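Local coordinates for pyruvate carboxylase protein (Rhizobium etli, PDB 2QF7), which is a multidomain, biotin-dependent carboxylase with biotin carboxylase, TIM-barrel, conserved carboxylase and biotin-carrier regions in one chain, at residues D610-L615 / S988-A993; S931-D936 / E946-K951; P506-N511 / Y1023-A1028. All coordinates share one frame; numbering follows the deposited sequence.

Interaction 1: D610-L615 / S988-A993; sequences DPWERL and SDFEFA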
loop_
_atom_site.group_PDB
_atom_site.type_symbol
_atom_site.label_atom_id
_atom_site.label_comp_id
_atom_site.label_asym_id
_atom_site.label_seq_id
_atom_site.Cartn_x
_atom_site.Cartn_y
_atom_site.Cartn_z
ATOM N N ASP A 610 35.594 -2.303 -0.712
ATOM C CA ASP A 610 36.974 -1.903 -0.967
ATOM C C ASP A 610 37.848 -3.117 -1.311
ATOM O O ASP A 610 38.007 -4.012 -0.474
ATOM C CB ASP A 610 37.463 -1.155 0.300
ATOM C CG ASP A 610 38.890 -0.649 0.199
ATOM O OD1 ASP A 610 39.610 -0.993 -0.734
ATOM O OD2 ASP A 610 39.263 0.146 1.073
ATOM N N PRO A 611 38.429 -3.186 -2.543
ATOM C CA PRO A 611 39.237 -4.391 -2.785
ATOM C C PRO A 611 40.464 -4.505 -1.848
ATOM O O PRO A 611 40.990 -5.608 -1.632
ATOM C CB PRO A 611 39.695 -4.234 -4.256
ATOM C CG PRO A 611 39.695 -2.730 -4.480
ATOM C CD PRO A 611 38.448 -2.275 -3.698
ATOM N N TRP A 612 40.931 -3.378 -1.321
ATOM C CA TRP A 612 42.119 -3.411 -0.467
ATOM C C TRP A 612 41.783 -4.060 0.866
ATOM O O TRP A 612 42.611 -4.786 1.458
ATOM C CB TRP A 612 42.691 -1.988 -0.241
ATOM C CG TRP A 612 43.166 -1.357 -1.484
ATOM C CD1 TRP A 612 42.478 -0.453 -2.261
ATOM C CD2 TRP A 612 44.416 -1.614 -2.164
ATOM N NE1 TRP A 612 43.230 -0.128 -3.364
ATOM C CE2 TRP A 612 44.421 -0.822 -3.331
ATOM C CE3 TRP A 612 45.541 -2.422 -1.882
ATOM C CZ2 TRP A 612 45.524 -0.783 -4.213
ATOM C CZ3 TRP A 612 46.627 -2.392 -2.778
ATOM C CH2 TRP A 612 46.601 -1.575 -3.918
ATOM N N GLU A 613 40.605 -3.734 1.378
ATOM C CA GLU A 613 40.144 -4.330 2.642
ATOM C C GLU A 613 39.951 -5.825 2.463
ATOM O O GLU A 613 40.341 -6.611 3.331
ATOM C CB GLU A 613 38.846 -3.691 3.103
ATOM C CG GLU A 613 38.334 -4.248 4.478
ATOM C CD GLU A 613 39.283 -3.994 5.690
ATOM O OE1 GLU A 613 40.403 -3.424 5.538
ATOM O OE2 GLU A 613 38.874 -4.359 6.823
ATOM N N ARG A 614 39.331 -6.233 1.344
ATOM C CA ARG A 614 39.198 -7.657 1.088
ATOM C C ARG A 614 40.571 -8.332 1.129
ATOM O O ARG A 614 40.745 -9.393 1.740
ATOM C CB ARG A 614 38.573 -7.911 -0.290
ATOM C CG ARG A 614 38.394 -9.402 -0.567
ATOM C CD ARG A 614 37.841 -9.669 -1.985
ATOM N NE ARG A 614 36.531 -9.044 -2.216
ATOM C CZ ARG A 614 35.878 -9.114 -3.390
ATOM N NH1 ARG A 614 36.412 -9.834 -4.410
ATOM N NH2 ARG A 614 34.681 -8.519 -3.537
ATOM N N LEU A 615 41.559 -7.726 0.475
ATOM C CA LEU A 615 42.879 -8.360 0.435
ATOM C C LEU A 615 43.468 -8.383 1.891
ATOM O O LEU A 615 44.046 -9.374 2.323
ATOM C CB LEU A 615 43.795 -7.589 -0.542
ATOM C CG LEU A 615 45.298 -7.983 -0.533
ATOM C CD1 LEU A 615 45.494 -9.445 -0.916
ATOM C CD2 LEU A 615 46.062 -7.097 -1.497
ATOM N N SER A 988 44.072 7.598 1.570
ATOM C CA SER A 988 45.240 6.765 1.820
ATOM C C SER A 988 45.970 6.490 0.508
ATOM O O SER A 988 45.405 6.687 -0.568
ATOM C CB SER A 988 44.816 5.446 2.465
ATOM O OG SER A 988 44.080 4.677 1.554
ATOM N N ASP A 989 47.207 6.011 0.579
ATOM C CA ASP A 989 47.905 5.617 -0.644
ATOM C C ASP A 989 47.128 4.553 -1.409
ATOM O O ASP A 989 47.211 4.499 -2.618
ATOM C CB ASP A 989 49.296 5.071 -0.346
ATOM C CG ASP A 989 50.216 6.117 0.283
ATOM O OD1 ASP A 989 49.896 7.325 0.263
ATOM O OD2 ASP A 989 51.279 5.703 0.771
ATOM N N PHE A 990 46.433 3.657 -0.706
ATOM C CA PHE A 990 45.669 2.588 -1.383
ATOM C C PHE A 990 44.483 3.191 -2.137
ATOM O O PHE A 990 44.187 2.820 -3.292
ATOM C CB PHE A 990 45.114 1.548 -0.382
ATOM C CG PHE A 990 46.164 0.662 0.265
ATOM C CD1 PHE A 990 47.441 0.521 -0.280
ATOM C CD2 PHE A 990 45.830 -0.110 1.391
ATOM C CE1 PHE A 990 48.419 -0.317 0.310
ATOM C CE2 PHE A 990 46.788 -0.974 1.991
ATOM C CZ PHE A 990 48.100 -1.053 1.449
ATOM N N GLU A 991 43.774 4.092 -1.471
ATOM C CA GLU A 991 42.672 4.821 -2.107
ATOM C C GLU A 991 43.171 5.599 -3.319
ATOM O O GLU A 991 42.496 5.686 -4.344
ATOM C CB GLU A 991 42.036 5.792 -1.108
ATOM C CG GLU A 991 41.160 5.101 -0.071
ATOM C CD GLU A 991 40.490 6.111 0.831
ATOM O OE1 GLU A 991 41.195 6.936 1.453
ATOM O OE2 GLU A 991 39.233 6.124 0.871
ATOM N N PHE A 992 44.344 6.221 -3.195
ATOM C CA PHE A 992 44.909 6.947 -4.330
ATOM C C PHE A 992 45.200 5.984 -5.508
ATOM O O PHE A 992 44.910 6.327 -6.654
ATOM C CB PHE A 992 46.142 7.739 -3.914
ATOM C CG PHE A 992 46.757 8.555 -5.026
ATOM C CD1 PHE A 992 45.966 9.358 -5.853
ATOM C CD2 PHE A 992 48.121 8.520 -5.241
ATOM C CE1 PHE A 992 46.527 10.131 -6.885
ATOM C CE2 PHE A 992 48.712 9.296 -6.256
ATOM C CZ PHE A 992 47.906 10.089 -7.090
ATOM N N ALA A 993 45.773 4.810 -5.232
ATOM C CA ALA A 993 45.932 3.795 -6.275
ATOM C C ALA A 993 44.588 3.399 -6.957
ATOM O O ALA A 993 44.543 3.181 -8.184
ATOM C CB ALA A 993 46.641 2.536 -5.719
#
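Trp-612 and Phe-990 stack on each other where helix 611-621 of the TIM barrel meets helix 989-997 of the conserved carboxylase region. The six-membered ring of the tryptophan and the phenyl ring form an offset stack, with centroids 4.4 Å apart and planes within 7° of parallel. CE3 of Trp-612 lies over one face of Phe-990, toward its rim. The same indole face takes a CH-pi contact at its other ring, Phe-990 CB sitting 3.6 Å from the centroid of the five-membered ring and almost on its normal. Both aromatic residues have CG anti to their own carbonyl carbon (chi1 -64° and -70°), which turns each ring into the space between the helices.

Further along the indole, the apolar contact continues: Ala-993 CB approaches Trp-612 CZ2 obliquely at 3.8 Å. Gln-653 of helix 644-657 touches the side chains of both Trp-612 and Phe-990, and Trp-595 meets the indole edge-to-face.

The capping bonds stay within each segment. Asp-610 OD1 caps its helix by accepting from Trp-612 N at 2.8 Å, met from above the carboxylate plane. Ser-988 and Glu-991 form a capping box: Glu-991 N gives to Ser-988 OG at 3.1 Å, and Glu-991 OE1 accepts from Ser-988 N at 3.0 Å with its anti lone pair. Glu-991 OE2 has a salt bridge to Arg-985.

Trp-612 NE1 is only 3.1 Å from Phe-990 O, but the angle is too poor for a hydrogen bond; the N-H goes instead to Ser-994 OG, one residue beyond the segment, a polar link between the helices. The chemistry is thus mainly aromatic and apolar between the helices, while the indole nitrogen, in a buried residue, is satisfied from the second helix.

Interaction 2: S931-D936 / E946-K951; sequences SMLKGD and EALQKK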
loop_
_atom_site.group_PDB
_atom_site.type_symbol
_atom_site.label_atom_id
_atom_site.label_comp_id
_atom_site.label_asym_id
_atom_site.label_seq_id
_atom_site.Cartn_x
_atom_site.Cartn_y
_atom_site.Cartn_z
ATOM N N SER A 931 41.102 1.273 -32.316
ATOM C CA SER A 931 42.130 1.504 -31.307
ATOM C C SER A 931 43.193 0.399 -31.297
ATOM O O SER A 931 44.378 0.681 -31.152
ATOM C CB SER A 931 41.459 1.648 -29.943
ATOM O OG SER A 931 42.392 1.532 -28.904
ATOM N N MET A 932 42.765 -0.864 -31.427
ATOM C CA MET A 932 43.702 -1.977 -31.533
ATOM C C MET A 932 44.604 -1.861 -32.774
ATOM O O MET A 932 45.828 -2.032 -32.682
ATOM C CB MET A 932 42.961 -3.325 -31.570
ATOM C CG MET A 932 43.934 -4.487 -31.557
ATOM S SD MET A 932 43.171 -6.081 -31.314
ATOM C CE MET A 932 42.561 -6.306 -32.977
ATOM N N LEU A 933 44.009 -1.593 -33.930
ATOM C CA LEU A 933 44.801 -1.501 -35.156
ATOM C C LEU A 933 45.703 -0.259 -35.124
ATOM O O LEU A 933 46.785 -0.254 -35.724
ATOM C CB LEU A 933 43.887 -1.497 -36.390
ATOM C CG LEU A 933 43.114 -2.823 -36.613
ATOM C CD1 LEU A 933 41.953 -2.544 -37.552
ATOM C CD2 LEU A 933 44.034 -3.894 -37.231
ATOM N N LYS A 934 45.258 0.777 -34.407
ATOM C CA LYS A 934 46.082 1.975 -34.199
ATOM C C LYS A 934 47.381 1.652 -33.432
ATOM O O LYS A 934 48.426 2.265 -33.695
ATOM C CB LYS A 934 45.317 3.043 -33.415
ATOM C CG LYS A 934 46.106 4.373 -33.271
ATOM C CD LYS A 934 45.316 5.340 -32.396
ATOM C CE LYS A 934 45.977 6.738 -32.310
ATOM N NZ LYS A 934 45.171 7.564 -31.350
ATOM N N GLY A 935 47.283 0.769 -32.437
ATOM C CA GLY A 935 48.425 0.306 -31.663
ATOM C C GLY A 935 48.249 0.332 -30.160
ATOM O O GLY A 935 49.168 -0.026 -29.428
ATOM N N ASP A 936 47.059 0.698 -29.696
ATOM C CA ASP A 936 46.809 0.923 -28.278
ATOM C C ASP A 936 46.923 -0.321 -27.433
ATOM O O ASP A 936 47.068 -0.223 -26.219
ATOM C CB ASP A 936 45.441 1.555 -28.053
ATOM C CG ASP A 936 45.348 3.001 -28.573
ATOM O OD1 ASP A 936 46.398 3.652 -28.830
ATOM O OD2 ASP A 936 44.197 3.492 -28.728
ATOM N N GLU A 946 47.969 -4.900 -43.076
ATOM C CA GLU A 946 48.068 -3.532 -43.563
ATOM C C GLU A 946 46.774 -2.993 -44.176
ATOM O O GLU A 946 46.356 -1.865 -43.867
ATOM C CB GLU A 946 49.231 -3.382 -44.569
ATOM C CG GLU A 946 50.647 -3.474 -43.926
ATOM C CD GLU A 946 51.754 -3.380 -44.976
ATOM O OE1 GLU A 946 51.432 -3.179 -46.162
ATOM O OE2 GLU A 946 52.942 -3.511 -44.618
ATOM N N ALA A 947 46.141 -3.781 -45.045
ATOM C CA ALA A 947 44.910 -3.322 -45.731
ATOM C C ALA A 947 43.725 -3.077 -44.773
ATOM O O ALA A 947 43.025 -2.067 -44.876
ATOM C CB ALA A 947 44.511 -4.285 -46.867
ATOM N N LEU A 948 43.498 -4.005 -43.859
ATOM C CA LEU A 948 42.527 -3.806 -42.806
ATOM C C LEU A 948 42.850 -2.565 -41.966
ATOM O O LEU A 948 41.958 -1.748 -41.690
ATOM C CB LEU A 948 42.459 -5.052 -41.910
ATOM C CG LEU A 948 41.617 -5.058 -40.632
ATOM C CD1 LEU A 948 40.135 -5.066 -40.994
ATOM C CD2 LEU A 948 41.976 -6.255 -39.759
ATOM N N GLN A 949 44.104 -2.437 -41.524
ATOM C CA GLN A 949 44.451 -1.310 -40.663
ATOM C C GLN A 949 44.230 0.030 -41.394
ATOM O O GLN A 949 43.631 0.951 -40.839
ATOM C CB GLN A 949 45.880 -1.481 -40.095
ATOM C CG GLN A 949 46.623 -0.247 -39.598
ATOM C CD GLN A 949 48.084 -0.594 -39.344
ATOM O OE1 GLN A 949 48.868 -0.732 -40.276
ATOM N NE2 GLN A 949 48.435 -0.783 -38.084
ATOM N N LYS A 950 44.659 0.108 -42.646
ATOM C CA LYS A 950 44.454 1.320 -43.448
ATOM C C LYS A 950 42.973 1.663 -43.576
ATOM O O LYS A 950 42.573 2.825 -43.390
ATOM C CB LYS A 950 45.067 1.168 -44.851
ATOM C CG LYS A 950 45.324 2.492 -45.565
ATOM C CD LYS A 950 45.878 2.283 -47.009
ATOM C CE LYS A 950 46.583 3.563 -47.488
ATOM N NZ LYS A 950 47.028 3.580 -48.936
ATOM N N LYS A 951 42.156 0.666 -43.916
ATOM C CA LYS A 951 40.721 0.902 -44.069
ATOM C C LYS A 951 40.103 1.437 -42.785
ATOM O O LYS A 951 39.403 2.459 -42.808
ATOM C CB LYS A 951 39.987 -0.360 -44.507
ATOM C CG LYS A 951 38.506 -0.115 -44.789
ATOM C CD LYS A 951 37.900 -1.291 -45.467
ATOM C CE LYS A 951 36.389 -1.185 -45.465
ATOM N NZ LYS A 951 35.801 -2.406 -46.080
#
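Leu-933 meets Leu-948 and Gln-949 in a helix-loop-helix arrangement: helix 927-934 ends, a linker without helix or strand follows, and helix 946-953 packs back against the first. Both helices belong to the conserved carboxylase region. The CA atoms of Leu-933 and Gln-949 come within 5.5 Å.

In the first shell both branches of Leu-933 take part. CD1 touches Leu-948 CG at 4.0 Å, and CD2 lies equally far from Leu-948 CD2, the two side chains crossing at about a right angle. Leu-948 has CG anti to its backbone N (chi1 174°), and this brings the end of the side chain nearer to the first helix than its CB direction alone would suggest. Gln-949 runs past Leu-933 in the opposite direction, its aliphatic CB beside CD2. Its amide then reaches the end of the first helix, where NE2 donates to Leu-933 O at 2.9 Å. That bond is nearly straight at the hydrogen (167°) and leaves in the plane of the glutamine amide, though the donor is tilted 20° from the carbonyl plane. A side chain of the second helix therefore takes up a carbonyl at the C-terminal end of the first.

Farther out, Phe-886 touches Leu-948, Val-916 and Val-917 press on the same leucine, and Ala-952 extends the apolar patch on Leu-933. Lys-934 NZ forms a salt bridge with Glu-956. The first helix gives way at Gly-935, whose phi is positive. Ser-931 closes this turn: its O accepts from Gly-935 N and Asp-936 N, which arrive from opposite faces of its plane, and its OG donates to Asp-936 OD2 at 2.7 Å.

Interaction 3: P506-N511 / Y1023-A1028; sequences PKPLEN and YFYGLA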
loop_
_atom_site.group_PDB
_atom_site.type_symbol
_atom_site.label_atom_id
_atom_site.label_comp_id
_atom_site.label_asym_id
_atom_site.label_seq_id
_atom_site.Cartn_x
_atom_site.Cartn_y
_atom_site.Cartn_z
ATOM N N PRO A 506 16.852 -13.768 -10.985
ATOM C CA PRO A 506 16.353 -14.829 -10.108
ATOM C C PRO A 506 16.782 -14.612 -8.640
ATOM O O PRO A 506 17.767 -13.910 -8.367
ATOM C CB PRO A 506 16.989 -16.096 -10.681
ATOM C CG PRO A 506 17.276 -15.757 -12.139
ATOM C CD PRO A 506 17.667 -14.303 -12.098
ATOM N N LYS A 507 16.013 -15.179 -7.716
ATOM C CA LYS A 507 16.280 -15.023 -6.290
ATOM C C LYS A 507 16.711 -16.345 -5.695
ATOM O O LYS A 507 16.362 -17.393 -6.234
ATOM C CB LYS A 507 15.058 -14.422 -5.578
ATOM C CG LYS A 507 15.116 -12.894 -5.634
ATOM C CD LYS A 507 13.814 -12.195 -5.268
ATOM C CE LYS A 507 13.859 -10.677 -5.667
ATOM N NZ LYS A 507 14.283 -10.434 -7.118
ATOM N N PRO A 508 17.531 -16.314 -4.625
ATOM C CA PRO A 508 17.823 -17.584 -3.984
ATOM C C PRO A 508 16.549 -18.236 -3.450
ATOM O O PRO A 508 15.625 -17.526 -2.995
ATOM C CB PRO A 508 18.753 -17.192 -2.826
ATOM C CG PRO A 508 19.331 -15.928 -3.256
ATOM C CD PRO A 508 18.246 -15.207 -3.982
ATOM N N LEU A 509 16.515 -19.566 -3.532
ATOM C CA LEU A 509 15.471 -20.387 -2.908
ATOM C C LEU A 509 15.328 -19.923 -1.467
ATOM O O LEU A 509 16.308 -19.961 -0.716
ATOM C CB LEU A 509 15.850 -21.873 -2.971
ATOM C CG LEU A 509 15.734 -22.591 -4.323
ATOM N N GLU A 510 14.111 -19.512 -1.085
ATOM C CA GLU A 510 13.871 -18.659 0.095
ATOM C C GLU A 510 14.102 -19.308 1.473
ATOM O O GLU A 510 13.991 -18.631 2.517
ATOM N N ASN A 511 14.440 -20.602 1.472
ATOM C CA ASN A 511 14.651 -21.369 2.708
ATOM C C ASN A 511 15.264 -20.503 3.827
ATOM O O ASN A 511 14.522 -20.016 4.694
ATOM C CB ASN A 511 15.472 -22.652 2.465
ATOM C CG ASN A 511 15.130 -23.344 1.145
ATOM O OD1 ASN A 511 15.346 -24.547 0.997
ATOM N ND2 ASN A 511 14.616 -22.591 0.182
ATOM N N TYR A 1023 22.832 -7.797 2.153
ATOM C CA TYR A 1023 23.417 -6.855 1.198
ATOM C C TYR A 1023 22.529 -6.683 -0.067
ATOM O O TYR A 1023 22.235 -5.557 -0.507
ATOM C CB TYR A 1023 24.886 -7.204 0.836
ATOM C CG TYR A 1023 25.409 -6.238 -0.162
ATOM C CD1 TYR A 1023 25.735 -4.918 0.210
ATOM C CD2 TYR A 1023 25.448 -6.568 -1.495
ATOM C CE1 TYR A 1023 26.151 -3.990 -0.737
ATOM C CE2 TYR A 1023 25.852 -5.646 -2.458
ATOM C CZ TYR A 1023 26.181 -4.354 -2.080
ATOM O OH TYR A 1023 26.561 -3.442 -3.058
ATOM N N PHE A 1024 22.145 -7.795 -0.671
ATOM C CA PHE A 1024 21.365 -7.727 -1.943
ATOM C C PHE A 1024 19.847 -7.523 -1.776
ATOM O O PHE A 1024 19.211 -6.918 -2.651
ATOM C CB PHE A 1024 21.584 -8.982 -2.784
ATOM C CG PHE A 1024 22.954 -9.070 -3.387
ATOM C CD1 PHE A 1024 23.414 -8.078 -4.256
ATOM C CD2 PHE A 1024 23.769 -10.134 -3.105
ATOM C CE1 PHE A 1024 24.702 -8.156 -4.830
ATOM C CE2 PHE A 1024 25.042 -10.233 -3.686
ATOM C CZ PHE A 1024 25.512 -9.225 -4.539
ATOM N N TYR A 1025 19.287 -8.035 -0.678
ATOM C CA TYR A 1025 17.799 -8.034 -0.452
ATOM C C TYR A 1025 17.292 -7.368 0.832
ATOM O O TYR A 1025 16.078 -7.250 1.040
ATOM C CB TYR A 1025 17.268 -9.463 -0.524
ATOM C CG TYR A 1025 17.710 -10.153 -1.783
ATOM C CD1 TYR A 1025 17.104 -9.865 -3.007
ATOM C CD2 TYR A 1025 18.751 -11.053 -1.752
ATOM C CE1 TYR A 1025 17.562 -10.487 -4.205
ATOM C CE2 TYR A 1025 19.198 -11.664 -2.880
ATOM C CZ TYR A 1025 18.603 -11.393 -4.096
ATOM O OH TYR A 1025 19.087 -12.039 -5.198
ATOM N N GLY A 1026 18.199 -6.947 1.711
ATOM C CA GLY A 1026 17.790 -6.285 2.961
ATOM C C GLY A 1026 17.201 -7.286 3.927
ATOM O O GLY A 1026 17.459 -8.502 3.819
ATOM N N LEU A 1027 16.381 -6.797 4.856
ATOM C CA LEU A 1027 15.731 -7.663 5.867
ATOM C C LEU A 1027 14.231 -7.803 5.638
ATOM O O LEU A 1027 13.524 -6.790 5.502
ATOM C CB LEU A 1027 15.934 -7.098 7.280
ATOM C CG LEU A 1027 17.361 -7.186 7.842
ATOM C CD1 LEU A 1027 17.488 -6.408 9.176
ATOM C CD2 LEU A 1027 17.735 -8.655 8.026
ATOM N N ALA A 1028 13.738 -9.040 5.637
ATOM C CA ALA A 1028 12.288 -9.275 5.687
ATOM C C ALA A 1028 11.695 -8.835 7.048
ATOM O O ALA A 1028 12.419 -8.586 8.063
ATOM C CB ALA A 1028 11.947 -10.741 5.379
HETATM O O HOH W 1 17.651 -11.447 -7.386
#
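The backbones keep their distance here, the nearest CA atoms, those of Lys-507 and Tyr-1025, being 9.2 Å apart. Segment 506-511 is an irregular loop between helices 483-497 and 529-536, and it runs past the C-terminal end of helix 1020-1025 in the conserved carboxylase region. Tyr-1025 is the last helical residue, and Gly-1026 leaves the helix with positive phi.

Tyr-1025 bridges the gap with its whole length. With chi1 at -52° the ring swings out toward the loop, where its phenol end reaches Lys-507 and Pro-508. Lys-507 contributes its aliphatic chain, crossing the tyrosine obliquely with CG 3.7 Å from Tyr-1025 CE1. The lysine bends only at chi4 (51°), and its CE also stays beside CE1. Pro-508 comes from the opposite direction, its CD 3.8 Å from Tyr-1025 CE2 and closer still, 3.5 Å, to the hydroxyl oxygen OH. Both residues lie on the same side of the ring plane, Lys-507 nearer CE1 and Pro-508 nearer CE2, and both approach obliquely. Phe-1024 CB, in the same helix, lies over the opposite face of the ring, and Ala-502 also touches this side chain.

This is a contact at the surface between a loop and a helix end, with modest buried area. Beyond Pro-508 the loop moves off, and the outer methyls of Leu-509 and the whole Glu-510 side chain are not modelled. The polar link is indirect: one water, in the plane of the Tyr-1025 ring at its edge, hydrogen-bonds Pro-506 O and Tyr-1025 OH, each at 2.7 Å.

How the interactions relate
The three contacts are nested along the chain: 506-511 pairs with 1023-1028 outermost, 610-615 with 988-993 lies inside that loop, and 931-936 with 946-951 is innermost. Each has at least one segment in the conserved carboxylase region. Interactions 1 and 3 are the closest pair, nearest atoms about 9 Å apart and centres 29 Å apart, but do not touch; both bring residues late in that region back to much earlier chain. Interaction 2 is local and remote, its centre 37 Å from interaction 1 and 48 Å from interaction 3. The region thus reaches a barrel helix in interaction 1 and the loop before the barrel in interaction 3, while folding on itself in interaction 2.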